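PDB 3MBH: putative phosphomethylpyrimidine kinase from Bacteroides thetaiotaomicron, which binds pyridoxal and probably phosphorylates it with ATP, as a pyridoxal kinase of the ribokinase superfamily. Local coordinates for residues C39-S47 against F57-I68; D79-G87 against L108-G116. All blocks are in the same frame, centred on the assembly; numbering follows the deposited sequence.

In the fold
Strand 9-17 lies between the strands of the two contacts and pairs with strands 37-40, 44-46 and 80-83. Following the chain, interaction 1 comes first. It closes a short loop, folding strand 57-59 and the start of helix 64-73 back on residues 39-47. That helix then leads to strand 80-83. Interaction 2 closes a longer excursion through helix 91-102, bringing strand 108-111 beside strand 80-83. The contacts follow in series, neither nested nor crossed. They meet where Thr-43 OG1 lies 2.8 Å from Tyr-85 O, a probable hydrogen bond. Leu-46 of interaction 1 and Tyr-85 and Val-114 of interaction 2 all line the pyridoxal pocket.

Interaction 1: C39-S47 against F57-I68; sequences CPLPTAVLS and FLDLTDEMPKII
Leu-41 lays both methyls against helix 64-73, with CD1 3.5 Å from Ile-67 CG2. The two side chains run antiparallel. Leu-41 has CG anti to its backbone N (chi1 -174°), which turns the methyls to the helix. CD2 meets the end of Ile-68. With an alanine in place of Leu-41, Ile-67 and Ile-68 would probably lose this apolar partner and a gap would open between the helix and residues 41-42.

Leu-60 can be followed outward. Its CB rests against the carbonyl oxygens of Pro-42 and Thr-43. CG passes over the backbone of Ala-44, 3.9 Å from Ala-44 CA. CD1 touches both Pro-42 CB and Val-45 CG2, at 3.8 Å each. CD1 also covers Pro-42 O, a buried acceptor with no polar partner in the model.

Strands 44-46 and 57-59 form an antiparallel beta hairpin. Its connecting loop carries the pyridoxal-pocket residues His-49, Thr-50 and Gln-51. Val-45 and Leu-58 are its hydrogen-bonded pair, with Val-45 N to Leu-58 O 2.8 Å and Leu-58 N to Val-45 O 2.9 Å. Leu-60 N donates to Thr-43 O at 3.1 Å; Gln-91 NE2 is a second donor to this oxygen.

On the face with Ala-44, Leu-46 runs alongside the ring of Phe-57. Leu-46 CD2 meets the ring edge in its plane, and Ala-44 CB approaches the ring obliquely. Asp-59 OD1 accepts from Thr-61 N at 2.9 Å, an Asx turn, while OD2 is salt-bridged to Arg-90. Leu-58, on the face of Val-45, packs on Leu-60 of the second subunit, and Leu-60 packs on Leu-58 of that subunit.

Interaction 2: D79-G87 against L108-G116; sequences DAIYTGYLG and LIVADPVLG. With PXL (3-hydroxy-5-(hydroxymethyl)-2-methylisonicotinaldehyde), chain G.
Ile-81 and Ile-109 project together from the same face of the sheet, with Ile-109 CD1 3.8 Å from Ile-81 CB. They belong to the tight half of the contact, where strands 80-83 and 108-111 run parallel. Val-110 N to Ile-81 O (2.8 Å) is nearly straight, at 174°. Thr-83 N to Val-110 O is equally short. The strands form a beta-alpha-beta unit with helix 91-102, which covers the isoleucine face. Helix 223-236 covers the face of Ala-80, Tyr-82, Leu-108 and Val-110.

Past Thr-83 and Ala-111 the segments leave the sheet, and water fills in between their polar groups. Thr-83 OG1 sits between backbone N and carbonyl carbon (chi1 77°), 3.3 Å from Ala-111 CB. It donates to a water that also binds Gly-84 O and Asp-112 O. A second water joins the OH of Tyr-82, itself a strand residue, to Asp-112 OD2. A third joins Leu-86 N to Val-114 O.

Here pyridoxal binds. It lies over one face of the Tyr-85 ring, its methyl C2A 3.7 Å above the ring plane. Val-114 CG1 touches the edge of that ring at Tyr-85 CD2 and lies 3.6 Å from the ligand's OP4. Tyr-85 and Val-114 thus meet the ligand through van der Waals and ring contact, whereas Thr-50, Gln-51 and Asp-225 hydrogen-bond to it.

Interaction 1: C39-S47 against F57-I68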
ATOM      1  N   CYS A  39       5.838 -11.109  23.693  1.00 14.81           N
ATOM      2  CA  CYS A  39       5.529 -11.317  25.098  1.00 14.86           C
ATOM      3  C   CYS A  39       6.804 -11.071  25.880  1.00 15.68           C
ATOM      4  O   CYS A  39       7.694 -11.942  25.955  1.00 15.80           O
ATOM      5  CB  CYS A  39       5.030 -12.715  25.328  1.00 15.53           C
ATOM      6  SG  CYS A  39       3.481 -13.078  24.562  1.00 18.98           S
ATOM      7  N   PRO A  40       6.904  -9.894  26.502  1.00 14.68           N
ATOM      8  CA  PRO A  40       8.146  -9.533  27.193  1.00 15.47           C
ATOM      9  C   PRO A  40       8.393 -10.291  28.510  1.00 15.90           C
ATOM     10  O   PRO A  40       7.460 -10.417  29.343  1.00 14.92           O
ATOM     11  CB  PRO A  40       7.980  -8.044  27.502  1.00 15.69           C
ATOM     12  CG  PRO A  40       6.479  -7.809  27.466  1.00 16.83           C
ATOM     13  CD  PRO A  40       5.909  -8.811  26.505  1.00 15.13           C
ATOM     14  N   LEU A  41       9.621 -10.798  28.639  1.00 15.40           N
ATOM     15  CA  LEU A  41      10.212 -11.269  29.894  1.00 15.33           C
ATOM     16  C   LEU A  41      11.337 -10.281  30.199  1.00 15.26           C
ATOM     17  O   LEU A  41      12.451 -10.474  29.773  1.00 15.04           O
ATOM     18  CB  LEU A  41      10.795 -12.663  29.754  1.00 14.49           C
ATOM     19  CG  LEU A  41      11.315 -13.304  31.052  1.00 14.84           C
ATOM     20  CD1 LEU A  41      10.201 -13.352  32.098  1.00 14.61           C
ATOM     21  CD2 LEU A  41      11.893 -14.700  30.743  1.00 13.86           C
ATOM     22  N   PRO A  42      11.025  -9.200  30.922  1.00 15.16           N
ATOM     23  CA  PRO A  42      11.938  -8.093  31.055  1.00 14.94           C
ATOM     24  C   PRO A  42      13.100  -8.400  32.007  1.00 15.38           C
ATOM     25  O   PRO A  42      12.885  -8.976  33.062  1.00 14.34           O
ATOM     26  CB  PRO A  42      11.042  -6.965  31.598  1.00 16.00           C
ATOM     27  CG  PRO A  42       9.958  -7.702  32.364  1.00 15.48           C
ATOM     28  CD  PRO A  42       9.717  -8.934  31.565  1.00 15.80           C
ATOM     29  N   THR A  43      14.325  -8.074  31.577  1.00 15.35           N
ATOM     30  CA  THR A  43      15.551  -8.428  32.295  1.00 15.26           C
ATOM     31  C   THR A  43      15.986  -7.343  33.273  1.00 15.36           C
ATOM     32  O   THR A  43      16.750  -7.622  34.225  1.00 15.78           O
ATOM     33  CB  THR A  43      16.666  -8.711  31.308  1.00 16.32           C
ATOM     34  OG1 THR A  43      16.876  -7.536  30.494  1.00 15.88           O
ATOM     35  CG2 THR A  43      16.287  -9.973  30.368  1.00 13.82           C
ATOM     36  N   ALA A  44      15.505  -6.130  33.032  1.00 14.04           N
ATOM     37  CA  ALA A  44      15.928  -4.934  33.753  1.00 14.50           C
ATOM     38  C   ALA A  44      15.028  -3.791  33.324  1.00 13.89           C
ATOM     39  O   ALA A  44      14.452  -3.846  32.251  1.00 15.21           O
ATOM     40  CB  ALA A  44      17.397  -4.557  33.467  1.00 12.47           C
ATOM     41  N   VAL A  45      14.953  -2.765  34.157  1.00 13.41           N
ATOM     42  CA  VAL A  45      14.337  -1.485  33.821  1.00 14.58           C
ATOM     43  C   VAL A  45      15.354  -0.359  33.871  1.00 15.10           C
ATOM     44  O   VAL A  45      16.047  -0.193  34.869  1.00 15.13           O
ATOM     45  CB  VAL A  45      13.157  -1.192  34.723  1.00 15.39           C
ATOM     46  CG1 VAL A  45      12.614   0.259  34.491  1.00 11.27           C
ATOM     47  CG2 VAL A  45      12.073  -2.193  34.362  1.00 15.11           C
ATOM     48  N   LEU A  46      15.465   0.386  32.786  1.00 14.77           N
ATOM     49  CA  LEU A  46      16.377   1.519  32.725  1.00 14.98           C
ATOM     50  C   LEU A  46      15.674   2.764  32.192  1.00 15.46           C
ATOM     51  O   LEU A  46      14.798   2.665  31.344  1.00 17.14           O
ATOM     52  CB  LEU A  46      17.603   1.190  31.827  1.00 15.28           C
ATOM     53  CG  LEU A  46      18.495  -0.052  32.133  1.00 15.02           C
ATOM     54  CD1 LEU A  46      17.920  -1.367  31.560  1.00 12.50           C
ATOM     55  CD2 LEU A  46      19.916   0.151  31.538  1.00 12.29           C
ATOM     56  N   SER A  47      16.143   3.941  32.609  1.00 15.70           N
ATOM     57  CA  SER A  47      15.685   5.214  32.090  1.00 15.34           C
ATOM     58  C   SER A  47      16.040   5.386  30.597  1.00 16.02           C
ATOM     59  O   SER A  47      15.327   6.086  29.825  1.00 13.65           O
ATOM     60  CB  SER A  47      16.328   6.349  32.899  1.00 15.73           C
ATOM     61  OG  SER A  47      17.757   6.345  32.836  1.00 14.32           O
ATOM     62  N   PHE A  57      18.913   2.038  36.824  1.00 15.13           N
ATOM     63  CA  PHE A  57      18.995   0.625  36.564  1.00 16.06           C
ATOM     64  C   PHE A  57      18.289  -0.172  37.674  1.00 16.25           C
ATOM     65  O   PHE A  57      18.597  -0.023  38.837  1.00 15.62           O
ATOM     66  CB  PHE A  57      20.464   0.209  36.484  1.00 16.83           C
ATOM     67  CG  PHE A  57      20.649  -1.214  36.128  1.00 17.98           C
ATOM     68  CD1 PHE A  57      20.564  -1.617  34.819  1.00 19.13           C
ATOM     69  CD2 PHE A  57      20.822  -2.180  37.113  1.00 21.02           C
ATOM     70  CE1 PHE A  57      20.701  -2.943  34.458  1.00 20.42           C
ATOM     71  CE2 PHE A  57      20.953  -3.521  36.765  1.00 18.62           C
ATOM     72  CZ  PHE A  57      20.910  -3.900  35.440  1.00 21.39           C
ATOM     73  N   LEU A  58      17.333  -1.012  37.292  1.00 16.22           N
ATOM     74  CA  LEU A  58      16.710  -1.951  38.191  1.00 16.03           C
ATOM     75  C   LEU A  58      16.812  -3.375  37.566  1.00 15.97           C
ATOM     76  O   LEU A  58      16.226  -3.664  36.505  1.00 15.97           O
ATOM     77  CB  LEU A  58      15.247  -1.594  38.427  1.00 15.74           C
ATOM     78  CG  LEU A  58      14.498  -2.515  39.412  1.00 17.07           C
ATOM     79  CD1 LEU A  58      15.002  -2.435  40.881  1.00 17.13           C
ATOM     80  CD2 LEU A  58      13.022  -2.217  39.316  1.00 17.32           C
ATOM     81  N   ASP A  59      17.480  -4.249  38.298  1.00 15.57           N
ATOM     82  CA  ASP A  59      17.767  -5.627  37.906  1.00 15.93           C
ATOM     83  C   ASP A  59      16.511  -6.401  38.170  1.00 15.42           C
ATOM     84  O   ASP A  59      16.043  -6.415  39.294  1.00 15.63           O
ATOM     85  CB  ASP A  59      18.912  -6.161  38.820  1.00 14.95           C
ATOM     86  CG  ASP A  59      19.227  -7.673  38.609  1.00 18.48           C
ATOM     87  OD1 ASP A  59      18.709  -8.343  37.692  1.00 19.12           O
ATOM     88  OD2 ASP A  59      20.067  -8.189  39.382  1.00 23.21           O
ATOM     89  N   LEU A  60      15.962  -7.066  37.176  1.00 15.73           N
ATOM     90  CA  LEU A  60      14.718  -7.833  37.401  1.00 16.30           C
ATOM     91  C   LEU A  60      14.921  -9.371  37.534  1.00 15.91           C
ATOM     92  O   LEU A  60      13.931 -10.148  37.399  1.00 15.28           O
ATOM     93  CB  LEU A  60      13.687  -7.514  36.316  1.00 15.53           C
ATOM     94  CG  LEU A  60      13.134  -6.074  36.261  1.00 18.20           C
ATOM     95  CD1 LEU A  60      12.274  -5.957  35.000  1.00 17.95           C
ATOM     96  CD2 LEU A  60      12.354  -5.730  37.528  1.00 12.42           C
ATOM     97  N   THR A  61      16.166  -9.786  37.811  1.00 15.61           N
ATOM     98  CA  THR A  61      16.535 -11.203  37.905  1.00 16.33           C
ATOM     99  C   THR A  61      15.550 -11.963  38.776  1.00 17.44           C
ATOM    100  O   THR A  61      15.054 -13.008  38.372  1.00 16.54           O
ATOM    101  CB  THR A  61      17.966 -11.420  38.476  1.00 15.44           C
ATOM    102  OG1 THR A  61      18.910 -10.718  37.651  1.00 15.44           O
ATOM    103  CG2 THR A  61      18.359 -12.964  38.595  1.00 15.24           C
ATOM    104  N   ASP A  62      15.262 -11.426  39.957  1.00 17.54           N
ATOM    105  CA  ASP A  62      14.405 -12.150  40.848  1.00 18.96           C
ATOM    106  C   ASP A  62      12.906 -12.142  40.521  1.00 19.02           C
ATOM    107  O   ASP A  62      12.168 -12.961  41.070  1.00 18.52           O
ATOM    108  CB  ASP A  62      14.667 -11.719  42.257  1.00 20.80           C
ATOM    109  CG  ASP A  62      16.113 -12.025  42.678  1.00 22.84           C
ATOM    110  OD1 ASP A  62      16.604 -13.133  42.378  1.00 22.71           O
ATOM    111  OD2 ASP A  62      16.753 -11.131  43.280  1.00 29.09           O
ATOM    112  N   GLU A  63      12.464 -11.277  39.616  1.00 18.43           N
ATOM    113  CA  GLU A  63      11.077 -11.336  39.165  1.00 17.69           C
ATOM    114  C   GLU A  63      10.874 -12.355  38.039  1.00 16.56           C
ATOM    115  O   GLU A  63       9.769 -12.871  37.871  1.00 16.12           O
ATOM    116  CB  GLU A  63      10.613  -9.977  38.710  1.00 17.62           C
ATOM    117  CG  GLU A  63       9.098  -9.823  38.614  1.00 17.87           C
ATOM    118  CD  GLU A  63       8.360 -10.009  39.957  1.00 17.92           C
ATOM    119  OE1 GLU A  63       8.975  -9.814  41.030  1.00 16.78           O
ATOM    120  OE2 GLU A  63       7.150 -10.352  39.923  1.00 20.15           O
HETATM  121  N   MSE A  64      11.920 -12.651  37.284  0.70 15.35           N
HETATM  122  CA  MSE A  64      11.804 -13.495  36.097  0.70 15.63           C
HETATM  123  C   MSE A  64      11.290 -14.916  36.419  0.70 15.69           C
HETATM  124  O   MSE A  64      10.382 -15.412  35.756  0.70 15.57           O
HETATM  125  CB  MSE A  64      13.139 -13.532  35.315  0.70 15.46           C
HETATM  126  CG  MSE A  64      13.502 -12.194  34.645  0.70 16.97           C
HETATM  127 SE   MSE A  64      15.304 -12.047  33.924  0.50 14.41          SE
HETATM  128  CE  MSE A  64      16.152 -13.005  35.321  0.70 27.53           C
ATOM    129  N   PRO A  65      11.842 -15.564  37.449  1.00 16.10           N
ATOM    130  CA  PRO A  65      11.262 -16.879  37.782  1.00 16.34           C
ATOM    131  C   PRO A  65       9.774 -16.794  38.150  1.00 16.37           C
ATOM    132  O   PRO A  65       9.006 -17.732  37.901  1.00 15.61           O
ATOM    133  CB  PRO A  65      12.109 -17.372  38.990  1.00 16.88           C
ATOM    134  CG  PRO A  65      13.421 -16.558  38.856  1.00 17.03           C
ATOM    135  CD  PRO A  65      12.943 -15.201  38.352  1.00 16.61           C
ATOM    136  N   LYS A  66       9.375 -15.684  38.759  1.00 16.10           N
ATOM    137  CA  LYS A  66       7.971 -15.515  39.166  1.00 16.05           C
ATOM    138  C   LYS A  66       7.080 -15.386  37.933  1.00 15.31           C
ATOM    139  O   LYS A  66       5.986 -16.003  37.880  1.00 16.02           O
ATOM    140  CB  LYS A  66       7.839 -14.288  40.074  1.00 16.61           C
ATOM    141  CG  LYS A  66       8.614 -14.438  41.404  1.00 18.25           C
ATOM    142  CD  LYS A  66       8.416 -13.173  42.260  1.00 19.03           C
ATOM    143  CE  LYS A  66       9.106 -13.274  43.569  1.00 22.58           C
ATOM    144  NZ  LYS A  66       9.124 -11.948  44.170  1.00 24.34           N
ATOM    145  N   ILE A  67       7.569 -14.664  36.923  1.00 15.11           N
ATOM    146  CA  ILE A  67       6.866 -14.536  35.657  1.00 15.15           C
ATOM    147  C   ILE A  67       6.806 -15.891  34.922  1.00 15.59           C
ATOM    148  O   ILE A  67       5.737 -16.338  34.508  1.00 15.29           O
ATOM    149  CB  ILE A  67       7.500 -13.456  34.757  1.00 15.47           C
ATOM    150  CG1 ILE A  67       7.279 -12.055  35.366  1.00 15.24           C
ATOM    151  CG2 ILE A  67       6.918 -13.528  33.361  1.00 12.02           C
ATOM    152  CD1 ILE A  67       8.240 -10.951  34.732  1.00 13.62           C
ATOM    153  N   ILE A  68       7.949 -16.552  34.771  1.00 16.23           N
ATOM    154  CA  ILE A  68       7.993 -17.892  34.143  1.00 15.95           C
ATOM    155  C   ILE A  68       6.971 -18.842  34.802  1.00 16.33           C
ATOM    156  O   ILE A  68       6.222 -19.567  34.102  1.00 17.33           O
ATOM    157  CB  ILE A  68       9.416 -18.428  34.198  1.00 17.26           C
ATOM    158  CG1 ILE A  68      10.315 -17.582  33.269  1.00 16.62           C
ATOM    159  CG2 ILE A  68       9.491 -19.947  33.833  1.00 14.85           C
ATOM    160  CD1 ILE A  68      11.861 -17.792  33.476  1.00 17.66           C
TER

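Interaction 2: D79-G87 against L108-G116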
ATOM      1  N   ASP A  79       6.298 -19.702  19.967  1.00 18.69           N
ATOM      2  CA  ASP A  79       6.823 -20.148  18.671  1.00 18.99           C
ATOM      3  C   ASP A  79       8.279 -19.772  18.553  1.00 18.70           C
ATOM      4  O   ASP A  79       9.034 -20.389  17.796  1.00 19.03           O
ATOM      5  CB  ASP A  79       5.989 -19.531  17.583  1.00 18.94           C
ATOM      6  CG  ASP A  79       4.515 -19.910  17.737  1.00 21.18           C
ATOM      7  OD1 ASP A  79       4.241 -21.075  17.464  1.00 19.80           O
ATOM      8  OD2 ASP A  79       3.673 -19.089  18.213  1.00 20.51           O
ATOM      9  N   ALA A  80       8.691 -18.775  19.332  1.00 17.19           N
ATOM     10  CA  ALA A  80      10.076 -18.403  19.353  1.00 16.41           C
ATOM     11  C   ALA A  80      10.443 -17.775  20.662  1.00 16.09           C
ATOM     12  O   ALA A  80       9.579 -17.293  21.353  1.00 17.05           O
ATOM     13  CB  ALA A  80      10.394 -17.469  18.216  1.00 15.98           C
ATOM     14  N   ILE A  81      11.732 -17.821  20.994  1.00 16.27           N
ATOM     15  CA  ILE A  81      12.303 -17.162  22.170  1.00 16.42           C
ATOM     16  C   ILE A  81      13.532 -16.398  21.677  1.00 17.24           C
ATOM     17  O   ILE A  81      14.406 -16.956  20.997  1.00 16.29           O
ATOM     18  CB  ILE A  81      12.747 -18.139  23.290  1.00 16.89           C
ATOM     19  CG1 ILE A  81      11.557 -18.984  23.741  1.00 17.49           C
ATOM     20  CG2 ILE A  81      13.424 -17.342  24.478  1.00 13.38           C
ATOM     21  CD1 ILE A  81      11.846 -20.082  24.730  1.00 18.10           C
ATOM     22  N   TYR A  82      13.552 -15.097  22.015  1.00 17.53           N
ATOM     23  CA  TYR A  82      14.551 -14.187  21.483  1.00 16.18           C
ATOM     24  C   TYR A  82      15.104 -13.414  22.645  1.00 15.96           C
ATOM     25  O   TYR A  82      14.399 -12.603  23.269  1.00 15.68           O
ATOM     26  CB  TYR A  82      13.884 -13.288  20.417  1.00 15.75           C
ATOM     27  CG  TYR A  82      14.603 -12.029  19.991  1.00 15.19           C
ATOM     28  CD1 TYR A  82      15.981 -11.889  20.123  1.00 14.59           C
ATOM     29  CD2 TYR A  82      13.905 -10.988  19.382  1.00 13.42           C
ATOM     30  CE1 TYR A  82      16.607 -10.722  19.778  1.00 15.28           C
ATOM     31  CE2 TYR A  82      14.539  -9.821  19.009  1.00 14.33           C
ATOM     32  CZ  TYR A  82      15.879  -9.694  19.172  1.00 13.07           C
ATOM     33  OH  TYR A  82      16.546  -8.538  18.821  1.00 14.19           O
ATOM     34  N   THR A  83      16.396 -13.584  22.862  1.00 15.22           N
ATOM     35  CA  THR A  83      17.051 -12.992  23.991  1.00 15.25           C
ATOM     36  C   THR A  83      18.028 -11.923  23.574  1.00 14.88           C
ATOM     37  O   THR A  83      18.629 -11.997  22.497  1.00 14.93           O
ATOM     38  CB  THR A  83      17.821 -14.068  24.852  1.00 15.79           C
ATOM     39  OG1 THR A  83      19.057 -14.441  24.217  1.00 16.55           O
ATOM     40  CG2 THR A  83      16.980 -15.261  25.075  1.00 15.63           C
ATOM     41  N   GLY A  84      18.250 -10.965  24.474  1.00 15.86           N
ATOM     42  CA  GLY A  84      19.258  -9.939  24.282  1.00 15.83           C
ATOM     43  C   GLY A  84      19.918  -9.501  25.582  1.00 16.67           C
ATOM     44  O   GLY A  84      20.537 -10.336  26.345  1.00 16.79           O
ATOM     45  N   TYR A  85      19.877  -8.206  25.826  1.00 14.58           N
ATOM     46  CA  TYR A  85      20.514  -7.638  27.008  1.00 14.80           C
ATOM     47  C   TYR A  85      19.923  -8.262  28.282  1.00 14.64           C
ATOM     48  O   TYR A  85      18.754  -8.185  28.512  1.00 14.33           O
ATOM     49  CB  TYR A  85      20.353  -6.120  26.997  1.00 15.33           C
ATOM     50  CG  TYR A  85      21.073  -5.349  28.095  1.00 15.51           C
ATOM     51  CD1 TYR A  85      20.583  -5.349  29.400  1.00 17.13           C
ATOM     52  CD2 TYR A  85      22.263  -4.643  27.836  1.00 15.98           C
ATOM     53  CE1 TYR A  85      21.220  -4.664  30.405  1.00 17.06           C
ATOM     54  CE2 TYR A  85      22.884  -3.943  28.839  1.00 17.71           C
ATOM     55  CZ  TYR A  85      22.361  -3.976  30.137  1.00 18.37           C
ATOM     56  OH  TYR A  85      22.956  -3.284  31.157  1.00 18.86           O
ATOM     57  N   LEU A  86      20.773  -8.840  29.113  1.00 15.40           N
ATOM     58  CA  LEU A  86      20.390  -9.460  30.379  1.00 15.99           C
ATOM     59  C   LEU A  86      20.861  -8.619  31.553  1.00 15.98           C
ATOM     60  O   LEU A  86      21.849  -7.898  31.472  1.00 16.23           O
ATOM     61  CB  LEU A  86      20.993 -10.866  30.492  1.00 16.16           C
ATOM     62  CG  LEU A  86      20.679 -11.784  29.322  1.00 14.71           C
ATOM     63  CD1 LEU A  86      21.329 -13.203  29.500  1.00 15.38           C
ATOM     64  CD2 LEU A  86      19.177 -11.931  29.083  1.00 15.02           C
ATOM     65  N   GLY A  87      20.139  -8.679  32.640  1.00 16.11           N
ATOM     66  CA  GLY A  87      20.370  -7.771  33.762  1.00 15.88           C
ATOM     67  C   GLY A  87      21.346  -8.187  34.854  1.00 17.23           C
ATOM     68  O   GLY A  87      21.689  -7.369  35.704  1.00 16.89           O
ATOM     69  N   LEU A 108      12.133 -21.530  17.345  1.00 22.26           N
ATOM     70  CA  LEU A 108      13.287 -20.801  16.884  1.00 20.59           C
ATOM     71  C   LEU A 108      13.771 -20.128  18.151  1.00 19.09           C
ATOM     72  O   LEU A 108      12.999 -19.394  18.753  1.00 19.20           O
ATOM     73  CB  LEU A 108      12.814 -19.772  15.860  1.00 20.68           C
ATOM     74  CG  LEU A 108      13.901 -18.880  15.283  1.00 19.56           C
ATOM     75  CD1 LEU A 108      14.875 -19.675  14.452  1.00 22.60           C
ATOM     76  CD2 LEU A 108      13.239 -17.768  14.508  1.00 21.33           C
ATOM     77  N   ILE A 109      14.974 -20.466  18.587  1.00 17.07           N
ATOM     78  CA  ILE A 109      15.629 -19.850  19.707  1.00 16.70           C
ATOM     79  C   ILE A 109      16.726 -18.935  19.129  1.00 16.55           C
ATOM     80  O   ILE A 109      17.678 -19.405  18.434  1.00 15.42           O
ATOM     81  CB  ILE A 109      16.242 -20.884  20.715  1.00 16.84           C
ATOM     82  CG1 ILE A 109      15.211 -21.955  21.121  1.00 17.32           C
ATOM     83  CG2 ILE A 109      16.837 -20.170  21.909  1.00 14.48           C
ATOM     84  CD1 ILE A 109      13.779 -21.418  21.605  1.00 17.61           C
ATOM     85  N   VAL A 110      16.559 -17.636  19.388  1.00 15.86           N
ATOM     86  CA  VAL A 110      17.486 -16.621  18.933  1.00 16.47           C
ATOM     87  C   VAL A 110      18.133 -15.939  20.115  1.00 16.58           C
ATOM     88  O   VAL A 110      17.424 -15.429  21.005  1.00 15.90           O
ATOM     89  CB  VAL A 110      16.777 -15.567  18.048  1.00 17.84           C
ATOM     90  CG1 VAL A 110      17.797 -14.484  17.543  1.00 14.85           C
ATOM     91  CG2 VAL A 110      16.076 -16.231  16.885  1.00 16.48           C
ATOM     92  N   ALA A 111      19.471 -15.891  20.137  1.00 15.53           N
ATOM     93  CA  ALA A 111      20.151 -15.173  21.178  1.00 15.50           C
ATOM     94  C   ALA A 111      21.072 -14.173  20.513  1.00 16.85           C
ATOM     95  O   ALA A 111      22.008 -14.550  19.763  1.00 16.16           O
ATOM     96  CB  ALA A 111      20.956 -16.110  22.116  1.00 13.85           C
ATOM     97  N   ASP A 112      20.806 -12.900  20.783  1.00 16.50           N
ATOM     98  CA  ASP A 112      21.759 -11.863  20.512  1.00 17.52           C
ATOM     99  C   ASP A 112      22.669 -11.796  21.749  1.00 17.17           C
ATOM    100  O   ASP A 112      22.214 -11.499  22.842  1.00 17.54           O
ATOM    101  CB  ASP A 112      21.018 -10.525  20.226  1.00 16.18           C
ATOM    102  CG  ASP A 112      21.968  -9.383  19.888  1.00 18.84           C
ATOM    103  OD1 ASP A 112      23.220  -9.532  20.067  1.00 18.90           O
ATOM    104  OD2 ASP A 112      21.467  -8.293  19.461  1.00 17.06           O
ATOM    105  N   PRO A 113      23.958 -12.158  21.602  1.00 17.16           N
ATOM    106  CA  PRO A 113      24.832 -12.195  22.764  1.00 17.43           C
ATOM    107  C   PRO A 113      25.313 -10.787  23.177  1.00 17.21           C
ATOM    108  O   PRO A 113      26.499 -10.483  23.041  1.00 17.36           O
ATOM    109  CB  PRO A 113      25.994 -13.095  22.293  1.00 17.40           C
ATOM    110  CG  PRO A 113      26.115 -12.760  20.854  1.00 18.94           C
ATOM    111  CD  PRO A 113      24.686 -12.444  20.364  1.00 17.55           C
ATOM    112  N   VAL A 114      24.388  -9.978  23.691  1.00 17.43           N
ATOM    113  CA  VAL A 114      24.604  -8.561  23.995  1.00 16.44           C
ATOM    114  C   VAL A 114      25.650  -8.411  25.124  1.00 17.46           C
ATOM    115  O   VAL A 114      25.384  -8.728  26.293  1.00 16.73           O
ATOM    116  CB  VAL A 114      23.270  -7.850  24.327  1.00 17.30           C
ATOM    117  CG1 VAL A 114      23.483  -6.306  24.667  1.00 16.50           C
ATOM    118  CG2 VAL A 114      22.239  -8.004  23.155  1.00 15.76           C
ATOM    119  N   LEU A 115      26.852  -7.937  24.760  1.00 16.59           N
ATOM    120  CA  LEU A 115      27.960  -7.770  25.713  1.00 16.99           C
ATOM    121  C   LEU A 115      28.730  -6.459  25.584  1.00 17.29           C
ATOM    122  O   LEU A 115      29.258  -5.947  26.583  1.00 16.24           O
ATOM    123  CB  LEU A 115      28.956  -8.899  25.567  1.00 16.81           C
ATOM    124  CG  LEU A 115      28.497 -10.329  25.884  1.00 17.51           C
ATOM    125  CD1 LEU A 115      29.509 -11.283  25.284  1.00 15.81           C
ATOM    126  CD2 LEU A 115      28.270 -10.494  27.430  1.00 15.10           C
ATOM    127  N   GLY A 116      28.792  -5.926  24.369  1.00 17.82           N
ATOM    128  CA  GLY A 116      29.588  -4.747  24.096  1.00 19.12           C
ATOM    129  C   GLY A 116      29.674  -4.379  22.622  1.00 20.10           C
ATOM    130  O   GLY A 116      29.047  -4.994  21.759  1.00 20.91           O
TER
HETATM  131  OP4 PXL G 400      21.212  -4.404  22.702  1.00 34.53           O
HETATM  132  C5A PXL G 400      21.856  -3.175  22.999  1.00 27.75           C
HETATM  133  C5  PXL G 400      21.409  -2.707  24.389  1.00 24.58           C
HETATM  134  C6  PXL G 400      20.298  -3.166  25.068  1.00 22.67           C
HETATM  135  N1  PXL G 400      19.988  -2.733  26.290  1.00 21.31           N
HETATM  136  C2  PXL G 400      20.648  -1.791  26.995  1.00 23.61           C
HETATM  137  C3  PXL G 400      21.843  -1.210  26.367  1.00 23.63           C
HETATM  138  C4  PXL G 400      22.230  -1.723  25.031  1.00 25.70           C
HETATM  139  C4A PXL G 400      23.354  -1.212  24.250  1.00 27.24           C
HETATM  140  O4A PXL G 400      23.776  -0.183  24.673  1.00 36.52           O
HETATM  141  O3  PXL G 400      22.639  -0.302  26.953  1.00 25.80           O
HETATM  142  C2A PXL G 400      20.070  -1.416  28.349  1.00 22.34           C
HETATM  143  O   HOH W   1      18.891  -8.066  20.177  1.00 17.37           O
HETATM  144  O   HOH W   2      21.094 -12.808  25.095  1.00 15.39           O
HETATM  145  O   HOH W   3      23.410  -9.484  28.037  1.00 21.77           O